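PDB 2YNK: WZI from Escherichia coli, which binds carbohydrate as an outer-membrane beta-barrel lectin and underpins assembly of the group 1 capsule, probably by holding capsular polysaccharide at the cell surface. Local coordinates for residues 427-432 and 446-451; 73-78 and 92-97; 6-11 and 86-91. All coordinates share one frame; numbering follows the deposited sequence.

In the fold
Contacts 1 and 2 lie beside each other in the barrel wall, their centres about 9 Å apart, and together they span its closure. Strand 444-454 of contact 1 is the last of the barrel and pairs with the first, strand 69-76 of contact 2; Ala448 N lies 2.9 Å from Thr75 O, a probable hydrogen bond. One dodecane (chain H) runs over both contacts on the outer face. Contact 3 lies inside, with its centre about 7 Å from that of the chain, about 13 Å from the centre of contact 1 and 15 Å from that of contact 2. It meets contact 2 where Gln90 CD packs 3.6 Å from Tyr74 CG.

Contact 1. Residues 427-432 and 446-451; sequences LNTSLW and ASAGIE. With D12 (dodecane), chain H.
Asn428 and Gly449 face each other as an antiparallel hydrogen-bonded pair. Asn428 N donates to Gly449 O at 2.7 Å, and Gly449 N returns the bond to Asn428 O at 2.6 Å. Ser430 and Ser447 form the next such pair: Ser430 N donates to Ser447 O at 3.1 Å, and Ser447 N to Ser430 O.

On the face that carries the two serines, packing is close. Trp432 is turned with CG between its backbone N and carbonyl carbon (chi1 62°), which swings the indole back over the opposite strand. One ring face lies over the backbone of Ala446, while CB of Ser447 meets the ring at its edge, near the ring plane. The same torsion class at Ser447 puts OG 3.5 Å from Trp432 CZ3. This hydroxyl also shares a water with Asn428 O, the water donating to the carbonyl, so a polar link runs along this face. Ser430 OG turns to Gln414 instead.

The other face is largely apolar, and fewer side-chain contacts cross between the strands there. Leu431 CD1 touches Ala446 CB at 3.9 Å and Thr429 CG2 stands 4.0 Å from Ala448 CB. Dodecane lies across this face, its C4 3.7 Å from Ala446 CB. This is the membrane-facing side of an outer-membrane barrel, where the bound alkane probably occupies a lipid-chain position. The hydroxyl of Thr429 is satisfied by Trp417 O.

Strands 425-435 and 444-454 form the final hairpin of the barrel. Strand 408-422 flanks it, with Leu427 packed on Trp417 and Val421, and strand 69-76 adjoins its other edge, with Ser447 against Tyr74 and Ser76.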
loop_
_atom_site.group_PDB
_atom_site.type_symbol
_atom_site.label_atom_id
_atom_site.label_comp_id
_atom_site.label_asym_id
_atom_site.label_seq_id
_atom_site.Cartn_x
_atom_site.Cartn_y
_atom_site.Cartn_z
ATOM N N LEU A 427 4.349 -1.053 20.706
ATOM C CA LEU A 427 5.732 -1.170 20.315
ATOM C C LEU A 427 5.828 -2.148 19.140
ATOM O O LEU A 427 5.168 -3.185 19.151
ATOM C CB LEU A 427 6.508 -1.693 21.524
ATOM C CG LEU A 427 8.033 -1.750 21.516
ATOM C CD1 LEU A 427 8.641 -0.364 21.336
ATOM C CD2 LEU A 427 8.506 -2.393 22.809
ATOM N N ASN A 428 6.641 -1.816 18.135
ATOM C CA ASN A 428 6.802 -2.650 16.930
ATOM C C ASN A 428 8.260 -2.895 16.628
ATOM O O ASN A 428 8.956 -1.984 16.205
ATOM C CB ASN A 428 6.159 -1.980 15.706
ATOM C CG ASN A 428 4.709 -2.395 15.505
ATOM O OD1 ASN A 428 3.893 -2.354 16.439
ATOM N ND2 ASN A 428 4.375 -2.792 14.282
ATOM N N THR A 429 8.721 -4.123 16.819
ATOM C CA THR A 429 10.123 -4.452 16.570
ATOM C C THR A 429 10.319 -5.300 15.325
ATOM O O THR A 429 9.400 -5.954 14.837
ATOM C CB THR A 429 10.729 -5.194 17.766
ATOM O OG1 THR A 429 9.819 -6.219 18.204
ATOM C CG2 THR A 429 10.993 -4.215 18.909
ATOM N N SER A 430 11.540 -5.272 14.811
ATOM C CA SER A 430 11.914 -6.057 13.641
ATOM C C SER A 430 13.386 -6.424 13.738
ATOM O O SER A 430 14.175 -5.683 14.312
ATOM C CB SER A 430 11.635 -5.276 12.355
ATOM O OG SER A 430 11.410 -6.165 11.266
ATOM N N LEU A 431 13.733 -7.583 13.194
ATOM C CA LEU A 431 15.096 -8.096 13.209
ATOM C C LEU A 431 15.326 -8.833 11.902
ATOM O O LEU A 431 14.501 -9.651 11.519
ATOM C CB LEU A 431 15.267 -9.057 14.376
ATOM C CG LEU A 431 16.654 -9.671 14.571
ATOM C CD1 LEU A 431 17.600 -8.679 15.236
ATOM C CD2 LEU A 431 16.549 -10.951 15.390
ATOM N N TRP A 432 16.429 -8.565 11.212
ATOM C CA TRP A 432 16.626 -9.184 9.896
ATOM C C TRP A 432 18.055 -9.524 9.553
ATOM O O TRP A 432 18.989 -8.946 10.106
ATOM C CB TRP A 432 16.027 -8.295 8.813
ATOM C CG TRP A 432 16.680 -6.941 8.724
ATOM C CD1 TRP A 432 17.835 -6.594 8.020
ATOM C CD2 TRP A 432 16.251 -5.697 9.374
ATOM N NE1 TRP A 432 18.127 -5.266 8.184
ATOM C CE2 TRP A 432 17.227 -4.671 8.980
ATOM C CE3 TRP A 432 15.202 -5.345 10.214
ATOM C CZ2 TRP A 432 17.132 -3.369 9.408
ATOM C CZ3 TRP A 432 15.119 -4.018 10.644
ATOM C CH2 TRP A 432 16.066 -3.055 10.250
ATOM N N ALA A 446 18.191 -4.260 13.093
ATOM C CA ALA A 446 16.967 -4.298 13.858
ATOM C C ALA A 446 16.378 -2.902 13.889
ATOM O O ALA A 446 17.112 -1.918 13.971
ATOM C CB ALA A 446 17.244 -4.785 15.267
ATOM N N SER A 447 15.056 -2.817 13.781
ATOM C CA SER A 447 14.362 -1.556 13.966
ATOM C C SER A 447 13.374 -1.699 15.119
ATOM O O SER A 447 13.234 -2.777 15.686
ATOM C CB SER A 447 13.678 -1.099 12.676
ATOM O OG SER A 447 12.724 -2.030 12.221
ATOM N N ALA A 448 12.739 -0.591 15.487
ATOM C CA ALA A 448 11.742 -0.574 16.555
ATOM C C ALA A 448 10.908 0.688 16.431
ATOM O O ALA A 448 11.462 1.780 16.314
ATOM C CB ALA A 448 12.405 -0.634 17.925
ATOM N N GLY A 449 9.589 0.531 16.435
ATOM C CA GLY A 449 8.668 1.656 16.371
ATOM C C GLY A 449 7.720 1.699 17.563
ATOM O O GLY A 449 7.535 0.708 18.271
ATOM N N ILE A 450 7.103 2.859 17.763
ATOM C CA ILE A 450 6.249 3.102 18.913
ATOM C C ILE A 450 5.033 3.932 18.508
ATOM O O ILE A 450 5.129 4.777 17.626
ATOM C CB ILE A 450 7.046 3.814 20.024
ATOM C CG1 ILE A 450 6.321 3.702 21.363
ATOM C CG2 ILE A 450 7.308 5.267 19.651
ATOM C CD1 ILE A 450 7.193 4.067 22.542
ATOM N N GLU A 451 3.891 3.664 19.141
ATOM C CA GLU A 451 2.653 4.406 18.898
ATOM C C GLU A 451 2.030 4.813 20.229
ATOM O O GLU A 451 1.790 3.954 21.086
ATOM C CB GLU A 451 1.646 3.537 18.148
ATOM C CG GLU A 451 2.079 3.072 16.764
ATOM C CD GLU A 451 1.021 2.209 16.074
ATOM O OE1 GLU A 451 0.225 1.555 16.782
ATOM O OE2 GLU A 451 0.970 2.189 14.820
HETATM C C1 D12 H . 15.539 -6.991 18.583
HETATM C C2 D12 H . 14.979 -5.603 18.282
HETATM C C3 D12 H . 15.889 -4.457 18.749
HETATM C C4 D12 H . 15.539 -3.131 18.066
HETATM C C5 D12 H . 16.447 -1.980 18.527
HETATM C C6 D12 H . 17.086 -1.183 17.380
HETATM C C7 D12 H . 17.520 0.200 17.860
HETATM C C8 D12 H . 18.732 0.739 17.102
HETATM C C9 D12 H . 18.760 2.272 17.069
HETATM C C10 D12 H . 20.181 2.826 16.966
HETATM C C11 D12 H . 20.214 4.334 16.717
HETATM C C12 D12 H . 21.236 4.993 17.617
HETATM O O HOH W 1 10.488 -2.274 13.749
#

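Contact 2. Residues 73-78 and 92-97; sequences GYTSTD and ADNSLG. With D12 (dodecane), chain H; D12 (dodecane), chain I.
Ser76 carries OG between its backbone N and carbonyl carbon (chi1 59°), aiming it at Asp93, whereas Tyr74 has its ring swung to the far side from its own backbone N (chi1 176°), beside the backbone of Ala92 and Asp93. Ser76 OG donates to Asp93 O at 2.8 Å, in the carbonyl plane and on a lone pair. The tyrosine ring lies obliquely to this turn, with Tyr74 CE2 3.5 Å from Ala92 O, and Tyr74 OH is bonded to Arg120. Where the strands are regular, Tyr74 and Ser95 form an antiparallel hydrogen-bonded pair: Tyr74 N donates to Ser95 O at 3.1 Å, and Ser95 N to Tyr74 O at 2.8 Å.

On the face of Thr75 and Asn94 two dodecanes make contact. Thr75 CG2 and Asn94 CB touch one (chain I), while Thr75 OG1 approaches C9 of the other (chain H) at 3.2 Å.

Asp78 OD1 and Asp93 OD1 lie 4.6 Å apart. Asp78 OD2 accepts from Asp442 N and Asp93 OD1 pairs with Arg120, which probably eases this like-charge approach. The contact is thus two-sided: polar bonding on the Tyr74 side, which probably faces the barrel interior, holds the corner at Asp93, while the outer face presents itself to lipid-like chains.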
loop_
_atom_site.group_PDB
_atom_site.type_symbol
_atom_site.label_atom_id
_atom_site.label_comp_id
_atom_site.label_asym_id
_atom_site.label_seq_id
_atom_site.Cartn_x
_atom_site.Cartn_y
_atom_site.Cartn_z
ATOM N N GLY A 73 6.964 6.993 16.495
ATOM C CA GLY A 73 8.412 6.976 16.503
ATOM C C GLY A 73 8.928 5.737 15.805
ATOM O O GLY A 73 8.287 4.678 15.841
ATOM N N TYR A 74 10.076 5.892 15.142
ATOM C CA TYR A 74 10.783 4.785 14.519
ATOM C C TYR A 74 12.270 5.015 14.699
ATOM O O TYR A 74 12.735 6.137 14.572
ATOM C CB TYR A 74 10.440 4.714 13.042
ATOM C CG TYR A 74 11.198 3.659 12.256
ATOM C CD1 TYR A 74 10.775 2.336 12.246
ATOM C CD2 TYR A 74 12.328 3.992 11.505
ATOM C CE1 TYR A 74 11.452 1.372 11.518
ATOM C CE2 TYR A 74 13.010 3.031 10.775
ATOM C CZ TYR A 74 12.568 1.722 10.784
ATOM O OH TYR A 74 13.231 0.753 10.064
ATOM N N THR A 75 13.006 3.958 15.011
ATOM C CA THR A 75 14.463 4.013 15.094
ATOM C C THR A 75 15.045 2.697 14.601
ATOM O O THR A 75 14.414 1.651 14.738
ATOM C CB THR A 75 14.938 4.260 16.535
ATOM O OG1 THR A 75 16.363 4.300 16.565
ATOM C CG2 THR A 75 14.443 3.152 17.472
ATOM N N SER A 76 16.247 2.744 14.033
ATOM C CA SER A 76 16.865 1.539 13.474
ATOM C C SER A 76 18.382 1.608 13.368
ATOM O O SER A 76 18.991 2.672 13.454
ATOM C CB SER A 76 16.284 1.249 12.093
ATOM O OG SER A 76 16.496 2.345 11.224
ATOM N N THR A 77 18.982 0.442 13.178
ATOM C CA THR A 77 20.407 0.340 13.007
ATOM C C THR A 77 20.771 0.709 11.574
ATOM O O THR A 77 21.827 1.284 11.330
ATOM C CB THR A 77 20.908 -1.077 13.331
ATOM O OG1 THR A 77 20.286 -2.021 12.459
ATOM C CG2 THR A 77 20.593 -1.444 14.762
ATOM N N ASP A 78 19.892 0.383 10.632
ATOM C CA ASP A 78 20.151 0.616 9.212
ATOM C C ASP A 78 18.886 0.328 8.411
ATOM O O ASP A 78 17.881 -0.143 8.946
ATOM C CB ASP A 78 21.279 -0.316 8.721
ATOM C CG ASP A 78 22.022 0.210 7.482
ATOM O OD1 ASP A 78 21.601 1.212 6.857
ATOM O OD2 ASP A 78 23.054 -0.403 7.130
ATOM N N ALA A 92 13.363 7.128 6.585
ATOM C CA ALA A 92 14.588 7.504 7.277
ATOM C C ALA A 92 14.874 6.525 8.400
ATOM O O ALA A 92 13.958 5.852 8.889
ATOM C CB ALA A 92 14.464 8.912 7.820
ATOM N N ASP A 93 16.142 6.453 8.801
ATOM C CA ASP A 93 16.576 5.536 9.855
ATOM C C ASP A 93 15.950 5.849 11.214
ATOM O O ASP A 93 15.757 4.950 12.041
ATOM C CB ASP A 93 18.097 5.556 9.993
ATOM C CG ASP A 93 18.806 4.937 8.797
ATOM O OD1 ASP A 93 18.223 4.029 8.154
ATOM O OD2 ASP A 93 19.955 5.360 8.510
ATOM N N ASN A 94 15.657 7.124 11.446
ATOM C CA ASN A 94 15.072 7.568 12.697
ATOM C C ASN A 94 14.018 8.608 12.398
ATOM O O ASN A 94 14.251 9.529 11.626
ATOM C CB ASN A 94 16.132 8.169 13.621
ATOM C CG ASN A 94 17.297 7.232 13.867
ATOM O OD1 ASN A 94 17.128 6.089 14.278
ATOM N ND2 ASN A 94 18.494 7.722 13.619
ATOM N N SER A 95 12.849 8.460 13.006
ATOM C CA SER A 95 11.723 9.317 12.690
ATOM C C SER A 95 10.929 9.626 13.948
ATOM O O SER A 95 10.958 8.873 14.919
ATOM C CB SER A 95 10.840 8.625 11.652
ATOM O OG SER A 95 10.312 9.554 10.724
ATOM N N LEU A 96 10.231 10.748 13.929
ATOM C CA LEU A 96 9.333 11.087 15.007
ATOM C C LEU A 96 8.169 11.871 14.439
ATOM O O LEU A 96 8.381 12.862 13.746
ATOM C CB LEU A 96 10.065 11.908 16.048
ATOM C CG LEU A 96 9.287 12.186 17.326
ATOM C CD1 LEU A 96 8.737 10.891 17.911
ATOM C CD2 LEU A 96 10.211 12.903 18.300
ATOM N N GLY A 97 6.948 11.413 14.730
ATOM C CA GLY A 97 5.734 11.981 14.151
ATOM C C GLY A 97 4.778 12.470 15.213
ATOM O O GLY A 97 4.540 11.771 16.200
HETATM C C1 D12 H . 15.539 -6.991 18.583
HETATM C C2 D12 H . 14.979 -5.603 18.282
HETATM C C3 D12 H . 15.889 -4.457 18.749
HETATM C C4 D12 H . 15.539 -3.131 18.066
HETATM C C5 D12 H . 16.447 -1.980 18.527
HETATM C C6 D12 H . 17.086 -1.183 17.380
HETATM C C7 D12 H . 17.520 0.200 17.860
HETATM C C8 D12 H . 18.732 0.739 17.102
HETATM C C9 D12 H . 18.760 2.272 17.069
HETATM C C10 D12 H . 20.181 2.826 16.966
HETATM C C11 D12 H . 20.214 4.334 16.717
HETATM C C12 D12 H . 21.236 4.993 17.617
HETATM C C1 D12 I . 11.576 3.422 20.198
HETATM C C2 D12 I . 11.260 4.561 19.250
HETATM C C3 D12 I . 12.127 5.784 19.553
HETATM C C4 D12 I . 12.263 6.713 18.343
HETATM C C5 D12 I . 13.303 7.812 18.581
HETATM C C6 D12 I . 13.775 8.468 17.281
HETATM C C7 D12 I . 13.938 9.985 17.424
HETATM C C8 D12 I . 14.697 10.598 16.245
HETATM C C9 D12 I . 14.481 12.110 16.155
HETATM C C10 D12 I . 15.112 12.712 14.898
HETATM C C11 D12 I . 16.463 13.362 15.192
HETATM C C12 D12 I . 16.309 14.739 15.809
#

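Contact 3. Residues 6-11 and 86-91; sequences NDNDLR and FGQTQP
The carbonyl O of Phe86, which lies beside the Asn8 side chain, accepts a bond of 2.7 Å from Gln88 NE2, the acceptor oxygen lying near the Gln88 amide plane. This ties the loop back on itself through Gly87, whose positive phi suits the sharp turn. The bond also lays the Gln88 amide against that of Asn8, the two planes 34° apart, in a packing contact without a hydrogen bond between them.

Phe86 contributes the largest share of the buried surface. Its side chain, directed away from its own backbone N (chi1 175°), reaches into the start of helix 8-19 and is enclosed by Asn6, Asp7 and Arg11. Arg11 CD sits over the centre of one ring face, 3.5 Å from the centroid, as a CH-pi contact. Because the arginine chain is extended from CG to NE, its guanidinium continues past the ring: CZ lies 4.7 Å from the Phe86 centroid in a cation-pi arrangement, but the group stands steeply to the ring, with NH1 3.5 Å from Phe86 CG. NH1 is bonded to Gly155 O, which probably fixes this steep pose.

Asp7 O meets the ring at its edge, close to CE1. Asn6 packs obliquely with CB 3.6 Å from Phe86 CZ, its amide turned within 15° of parallel to the ring. Trp30 and Trp151 meet the phenylalanine edge-to-face, so that the three form an aromatic cluster.

Asp7 is the N-cap of the helix: its OD2 accepts from Leu10 N at 2.9 Å, while OD1 forms a salt bridge with Arg61 of helix 49-65. A capped N-terminal helix thus packs round Phe86 of the loop that joins the first two barrel strands and folds inward, an interior packing consistent with a plugged outer-membrane beta-barrel.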
loop_
_atom_site.group_PDB
_atom_site.type_symbol
_atom_site.label_atom_id
_atom_site.label_comp_id
_atom_site.label_asym_id
_atom_site.label_seq_id
_atom_site.Cartn_x
_atom_site.Cartn_y
_atom_site.Cartn_z
ATOM N N ASN A 6 -2.817 3.482 4.553
ATOM C CA ASN A 6 -2.132 2.211 4.757
ATOM C C ASN A 6 -1.743 1.965 6.213
ATOM O O ASN A 6 -0.819 2.584 6.719
ATOM C CB ASN A 6 -0.852 2.133 3.908
ATOM C CG ASN A 6 -1.100 2.342 2.435
ATOM O OD1 ASN A 6 -2.157 2.818 2.019
ATOM N ND2 ASN A 6 -0.111 1.999 1.633
ATOM N N ASP A 7 -2.462 1.068 6.883
ATOM C CA ASP A 7 -2.042 0.523 8.176
ATOM C C ASP A 7 -1.915 -0.972 7.980
ATOM O O ASP A 7 -2.751 -1.584 7.330
ATOM C CB ASP A 7 -3.078 0.817 9.247
ATOM C CG ASP A 7 -2.643 0.344 10.625
ATOM O OD1 ASP A 7 -1.590 0.814 11.106
ATOM O OD2 ASP A 7 -3.363 -0.482 11.238
ATOM N N ASN A 8 -0.869 -1.568 8.520
ATOM C CA ASN A 8 -0.574 -2.965 8.206
ATOM C C ASN A 8 -1.348 -3.910 9.128
ATOM O O ASN A 8 -1.859 -4.933 8.681
ATOM C CB ASN A 8 0.927 -3.224 8.292
ATOM C CG ASN A 8 1.306 -4.622 7.877
ATOM O OD1 ASN A 8 0.926 -5.090 6.809
ATOM N ND2 ASN A 8 2.073 -5.298 8.714
ATOM N N ASP A 9 -1.420 -3.556 10.412
ATOM C CA ASP A 9 -2.199 -4.309 11.387
ATOM C C ASP A 9 -3.677 -4.358 11.014
ATOM O O ASP A 9 -4.284 -5.432 11.046
ATOM C CB ASP A 9 -2.021 -3.734 12.798
ATOM C CG ASP A 9 -0.730 -4.196 13.462
ATOM O OD1 ASP A 9 -0.015 -5.026 12.859
ATOM O OD2 ASP A 9 -0.427 -3.737 14.591
ATOM N N LEU A 10 -4.238 -3.208 10.641
ATOM C CA LEU A 10 -5.648 -3.128 10.231
ATOM C C LEU A 10 -5.936 -4.006 9.017
ATOM O O LEU A 10 -6.899 -4.788 9.011
ATOM C CB LEU A 10 -6.047 -1.682 9.903
ATOM C CG LEU A 10 -7.545 -1.453 9.658
ATOM C CD1 LEU A 10 -8.318 -1.718 10.947
ATOM C CD2 LEU A 10 -7.834 -0.049 9.141
ATOM N N ARG A 11 -5.098 -3.851 7.992
ATOM C CA ARG A 11 -5.277 -4.549 6.729
ATOM C C ARG A 11 -5.283 -6.050 6.919
ATOM O O ARG A 11 -6.103 -6.729 6.328
ATOM C CB ARG A 11 -4.178 -4.175 5.711
ATOM C CG ARG A 11 -4.216 -5.075 4.485
ATOM C CD ARG A 11 -3.488 -4.555 3.264
ATOM N NE ARG A 11 -3.731 -5.496 2.173
ATOM C CZ ARG A 11 -2.912 -5.753 1.159
ATOM N NH1 ARG A 11 -1.751 -5.125 1.034
ATOM N NH2 ARG A 11 -3.265 -6.661 0.253
ATOM N N PHE A 86 3.460 -3.591 2.170
ATOM C CA PHE A 86 2.391 -2.684 2.497
ATOM C C PHE A 86 2.588 -2.106 3.883
ATOM O O PHE A 86 2.702 -2.834 4.871
ATOM C CB PHE A 86 1.067 -3.437 2.410
ATOM C CG PHE A 86 -0.108 -2.638 2.838
ATOM C CD1 PHE A 86 -0.503 -2.634 4.161
ATOM C CD2 PHE A 86 -0.824 -1.904 1.918
ATOM C CE1 PHE A 86 -1.589 -1.899 4.563
ATOM C CE2 PHE A 86 -1.920 -1.172 2.312
ATOM C CZ PHE A 86 -2.299 -1.164 3.644
ATOM N N GLY A 87 2.663 -0.782 3.920
ATOM C CA GLY A 87 2.781 -0.021 5.150
ATOM C C GLY A 87 4.105 -0.131 5.879
ATOM O O GLY A 87 4.197 0.285 7.035
ATOM N N GLN A 88 5.138 -0.669 5.239
ATOM C CA GLN A 88 6.383 -0.957 5.964
ATOM C C GLN A 88 7.680 -0.267 5.449
ATOM O O GLN A 88 8.749 -0.521 6.003
ATOM C CB GLN A 88 6.565 -2.477 6.061
ATOM C CG GLN A 88 5.586 -3.145 7.024
ATOM C CD GLN A 88 5.277 -4.589 6.650
ATOM O OE1 GLN A 88 6.055 -5.495 6.945
ATOM N NE2 GLN A 88 4.130 -4.808 5.997
ATOM N N THR A 89 7.600 0.605 4.439
ATOM C CA THR A 89 8.786 1.350 3.967
ATOM C C THR A 89 8.930 2.659 4.749
ATOM O O THR A 89 8.180 3.605 4.525
ATOM C CB THR A 89 8.741 1.690 2.441
ATOM O OG1 THR A 89 8.702 0.493 1.643
ATOM C CG2 THR A 89 9.972 2.502 2.028
ATOM N N GLN A 90 9.894 2.712 5.663
ATOM C CA GLN A 90 10.226 3.958 6.360
ATOM C C GLN A 90 11.227 4.806 5.550
ATOM O O GLN A 90 12.165 4.269 4.956
ATOM C CB GLN A 90 10.791 3.643 7.735
ATOM C CG GLN A 90 9.740 3.137 8.717
ATOM C CD GLN A 90 8.982 4.246 9.439
ATOM O OE1 GLN A 90 9.300 5.441 9.327
ATOM N NE2 GLN A 90 7.973 3.845 10.206
ATOM N N PRO A 91 11.021 6.136 5.513
ATOM C CA PRO A 91 11.838 7.013 4.680
ATOM C C PRO A 91 13.161 7.457 5.317
ATOM O O PRO A 91 13.970 8.117 4.664
ATOM C CB PRO A 91 10.922 8.220 4.490
ATOM C CG PRO A 91 10.218 8.318 5.793
ATOM C CD PRO A 91 9.963 6.897 6.200
#